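Local coordinates for 11R-lipoxygenase (Gersemia fruticosa, PDB 3VF1), which probably oxygenates polyunsaturated fatty acids at carbon 11 with R stereochemistry, using a non-heme iron and under the control of calcium, at residues 43-46 against 50-53; 350-355 against 598-603. All coordinates share one frame; numbering follows the deposited sequence.

Interaction 1: residues 43-46 against 50-53; sequences KLTG and AETS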
# COMPACT_ATOMS: atom_id res chain seq x y z
N LYS A 43 33.20 -2.12 18.10
CA LYS A 43 34.50 -2.37 17.48
C LYS A 43 34.58 -1.69 16.12
O LYS A 43 33.84 -2.03 15.20
CB LYS A 43 34.74 -3.88 17.32
CG LYS A 43 36.04 -4.21 16.59
CD LYS A 43 36.33 -5.70 16.57
CE LYS A 43 35.32 -6.47 15.74
NZ LYS A 43 35.71 -7.90 15.57
N LEU A 44 35.50 -0.74 16.00
CA LEU A 44 35.69 -0.02 14.74
C LEU A 44 36.53 -0.86 13.79
O LEU A 44 37.31 -1.71 14.21
CB LEU A 44 36.37 1.32 15.00
CG LEU A 44 35.83 2.12 16.19
CD1 LEU A 44 36.38 3.54 16.17
CD2 LEU A 44 34.32 2.13 16.20
N THR A 45 36.36 -0.62 12.49
CA THR A 45 37.14 -1.31 11.47
C THR A 45 37.53 -0.35 10.36
O THR A 45 36.67 0.31 9.77
CB THR A 45 36.37 -2.49 10.87
OG1 THR A 45 36.08 -3.45 11.90
CG2 THR A 45 37.19 -3.17 9.78
N GLY A 46 38.82 -0.27 10.07
CA GLY A 46 39.32 0.64 9.06
C GLY A 46 39.10 0.12 7.65
O GLY A 46 38.84 -1.07 7.45
N ALA A 50 42.29 -2.77 9.37
CA ALA A 50 42.77 -2.49 10.72
C ALA A 50 41.59 -2.25 11.66
O ALA A 50 40.92 -1.23 11.57
CB ALA A 50 43.69 -1.28 10.70
N GLU A 51 41.35 -3.19 12.57
CA GLU A 51 40.25 -3.07 13.52
C GLU A 51 40.75 -2.88 14.95
O GLU A 51 41.85 -3.32 15.30
CB GLU A 51 39.33 -4.29 13.43
CG GLU A 51 40.00 -5.62 13.76
CD GLU A 51 39.05 -6.79 13.65
OE1 GLU A 51 39.50 -7.94 13.86
OE2 GLU A 51 37.86 -6.57 13.35
N THR A 52 39.94 -2.23 15.77
CA THR A 52 40.31 -1.91 17.14
C THR A 52 39.77 -2.98 18.10
O THR A 52 39.42 -4.08 17.68
CB THR A 52 39.74 -0.55 17.58
OG1 THR A 52 38.38 -0.70 17.98
CG2 THR A 52 39.83 0.46 16.45
N SER A 53 39.72 -2.64 19.39
CA SER A 53 39.18 -3.54 20.39
C SER A 53 37.80 -3.06 20.84
O SER A 53 37.49 -1.87 20.78
CB SER A 53 40.12 -3.63 21.59
OG SER A 53 39.66 -4.59 22.53

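Interaction 2: residues 350-355 against 598-603; sequences QLYQQP and QPPPTE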
# COMPACT_ATOMS: atom_id res chain seq x y z
N GLN A 350 -26.83 -3.93 -15.90
CA GLN A 350 -27.31 -5.31 -15.96
C GLN A 350 -26.66 -6.08 -14.82
O GLN A 350 -25.43 -6.13 -14.73
CB GLN A 350 -26.96 -5.93 -17.31
CG GLN A 350 -27.52 -7.33 -17.52
CD GLN A 350 -27.18 -7.88 -18.89
OE1 GLN A 350 -27.76 -7.47 -19.90
NE2 GLN A 350 -26.23 -8.81 -18.94
N LEU A 351 -27.47 -6.66 -13.94
CA LEU A 351 -26.96 -7.23 -12.69
C LEU A 351 -26.14 -8.51 -12.89
O LEU A 351 -25.14 -8.72 -12.21
CB LEU A 351 -28.11 -7.49 -11.72
CG LEU A 351 -28.91 -6.26 -11.30
CD1 LEU A 351 -30.00 -6.64 -10.30
CD2 LEU A 351 -28.00 -5.19 -10.71
N TYR A 352 -26.56 -9.36 -13.83
CA TYR A 352 -25.83 -10.60 -14.10
C TYR A 352 -25.29 -10.60 -15.53
O TYR A 352 -25.82 -9.92 -16.40
CB TYR A 352 -26.74 -11.81 -13.88
CG TYR A 352 -27.15 -12.03 -12.43
CD1 TYR A 352 -26.31 -12.68 -11.54
CD2 TYR A 352 -28.39 -11.60 -11.97
CE1 TYR A 352 -26.68 -12.89 -10.22
CE2 TYR A 352 -28.77 -11.80 -10.66
CZ TYR A 352 -27.92 -12.45 -9.79
OH TYR A 352 -28.30 -12.65 -8.48
N GLN A 353 -24.24 -11.39 -15.75
CA GLN A 353 -23.54 -11.40 -17.03
C GLN A 353 -24.45 -11.83 -18.19
O GLN A 353 -24.48 -11.18 -19.23
CB GLN A 353 -22.33 -12.34 -16.97
CG GLN A 353 -21.15 -11.77 -16.20
CD GLN A 353 -20.45 -10.65 -16.94
OE1 GLN A 353 -20.00 -10.84 -18.07
NE2 GLN A 353 -20.37 -9.48 -16.32
N GLN A 354 -25.19 -12.91 -17.99
CA GLN A 354 -26.00 -13.49 -19.06
C GLN A 354 -27.43 -12.95 -19.06
O GLN A 354 -28.13 -13.07 -18.06
CB GLN A 354 -26.02 -15.01 -18.94
CG GLN A 354 -24.66 -15.66 -19.12
CD GLN A 354 -24.06 -15.38 -20.48
OE1 GLN A 354 -24.76 -15.39 -21.50
NE2 GLN A 354 -22.76 -15.11 -20.52
N PRO A 355 -27.86 -12.36 -20.18
CA PRO A 355 -29.22 -11.81 -20.29
C PRO A 355 -30.29 -12.88 -20.09
O PRO A 355 -30.10 -14.02 -20.51
CB PRO A 355 -29.27 -11.28 -21.73
CG PRO A 355 -27.85 -11.10 -22.14
CD PRO A 355 -27.09 -12.16 -21.42
N GLN A 598 -30.29 -9.73 0.86
CA GLN A 598 -31.35 -10.31 0.05
C GLN A 598 -30.88 -10.42 -1.39
O GLN A 598 -30.04 -9.64 -1.83
CB GLN A 598 -32.60 -9.44 0.11
CG GLN A 598 -33.20 -9.29 1.49
CD GLN A 598 -33.84 -10.58 1.98
OE1 GLN A 598 -34.12 -11.49 1.20
NE2 GLN A 598 -34.07 -10.67 3.29
N PRO A 599 -31.41 -11.40 -2.13
CA PRO A 599 -31.07 -11.50 -3.55
C PRO A 599 -31.59 -10.29 -4.31
O PRO A 599 -32.49 -9.61 -3.82
CB PRO A 599 -31.78 -12.78 -4.00
CG PRO A 599 -32.88 -12.98 -3.01
CD PRO A 599 -32.36 -12.44 -1.71
N PRO A 600 -31.02 -10.02 -5.49
CA PRO A 600 -31.46 -8.87 -6.29
C PRO A 600 -32.89 -9.04 -6.77
O PRO A 600 -33.43 -10.14 -6.69
CB PRO A 600 -30.49 -8.87 -7.47
CG PRO A 600 -30.05 -10.29 -7.60
CD PRO A 600 -30.01 -10.83 -6.19
N PRO A 601 -33.51 -7.95 -7.26
CA PRO A 601 -34.87 -8.04 -7.79
C PRO A 601 -34.93 -8.82 -9.09
O PRO A 601 -33.96 -8.81 -9.85
CB PRO A 601 -35.24 -6.57 -8.02
CG PRO A 601 -33.94 -5.89 -8.26
CD PRO A 601 -32.95 -6.60 -7.39
N THR A 602 -36.05 -9.49 -9.34
CA THR A 602 -36.22 -10.24 -10.58
C THR A 602 -37.26 -9.57 -11.49
O THR A 602 -37.39 -9.93 -12.65
CB THR A 602 -36.67 -11.68 -10.30
OG1 THR A 602 -37.83 -11.67 -9.45
CG2 THR A 602 -35.56 -12.47 -9.62
N GLU A 603 -37.97 -8.59 -10.94
CA GLU A 603 -39.01 -7.90 -11.69
C GLU A 603 -38.91 -6.39 -11.51
O GLU A 603 -38.26 -5.90 -10.58
CB GLU A 603 -40.39 -8.36 -11.24
CG GLU A 603 -40.71 -9.81 -11.57
CD GLU A 603 -42.09 -10.22 -11.10
OE1 GLU A 603 -42.44 -9.92 -9.93
OE2 GLU A 603 -42.84 -10.85 -11.88

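Interaction 1: residues 43-46 against 50-53
Thr45 and Glu51 form a single antiparallel bridge, a non-hydrogen-bonded pair with their CA atoms 4.1 Å apart. Backbone bonds flank it: Thr52 N reaches Leu44 O at 3.1 Å (162° at the hydrogen), and Gly46 N donates to Ala50 O, though the placing of that oxygen is less sure. Leu44 O also receives a CA-H...O contact from Glu51 CA.

At the same Leu44/Thr52 pair, the return bond goes to a side chain. Leu44 N makes a weak bond, 3.5 Å long, to Thr52 OG1 rather than to the carbonyl of Thr52. With chi1 82°, this hydroxyl sits between its own N and carbonyl carbon; it also donates to Ser53 O from above that carbonyl's plane.

The charged pair is loose. Lys43 bends at chi3 (67°), and its chain runs past Thr52 O, CG lying 3.6 Å from that oxygen, until NZ meets Glu51 OE2 at 3.4 Å in a weak salt bridge.

Apolar contact is slight here: Leu44 CB lies 3.8 Å from Thr52 CG2. Both residues also touch Tyr22 of strand 20-28, and Leu44 packs on Ile83 and Ile86 of strand 83-90, which pairs with the other edge of 43-46. The whole is a short beta-hairpin-like return after strand 40-46, closed by a single bridge, within the C2-like beta sandwich of the PLAT domain.

Interaction 2: residues 350-355 against 598-603
The carbonyl oxygen of Tyr352, whose side chain meets Pro600, is gripped by two amides: NE2 of Gln350, at 2.8 Å with 152° at the hydrogen, and ND2 of Asn359. The Gln350 amide nitrogen lies in the carbonyl plane of Tyr352, and the same NE2 also bonds to Asn279 O. These bonds brace the loop that leaves strand 344-350 of the five-stranded antiparallel sheet in the lipoxygenase domain.

Across from this loop, Pro599, Pro600 and Pro601 run in the extended polyproline II conformation. No hydrogen bond joins the two segments; two side chains of 350-355 make the contact, and Pro600 receives both. Leu351 places CG beside its backbone N (chi1 -61°), and CD1 then comes within 3.6 Å of Pro600 CB, the two side chains sliding past each other in opposite directions. The same methyl lies 4.1 Å from Pro601 CD, where the leucine and proline side chains cross at about a right angle.

Trp378 of helix 369-410 touches Leu351, Pro600 and Pro601, so the loop and the proline run share a neighbour on the helix that also carries the iron ligands His392 and His397. Trp362 of strand 361-362 touches Leu351 and Pro601 as well.

Tyr352 comes at the CG and CD atoms of Pro600, the two side chains crossing at about a right angle. Its CE2 is 3.6 Å from Pro600 CG, and the phenol oxygen OH comes closer still, 3.1 Å from CG and 3.4 Å from Pro600 CD.

Overall arrangement
Interactions 1 and 2 lie on opposite sides of the chain's centre, with their centres about 74 Å apart, and share no structural element. Both are partly buried and distant from the iron. Interaction 1 is local: three residues separate its segments, and backbone bonds, a weak salt bridge and a threonine hydroxyl tie a strand to the chain that follows it. Interaction 2 brings together loops 243 residues apart, with carbon-carbon contacts and a phenol oxygen resting against a proline ring, and no hydrogen bond across; its hydrogen bonds are made within the 350-355 loop or to residues such as Asn279 and Asn359. The buried areas also differ, 338 Å² against 146 Å².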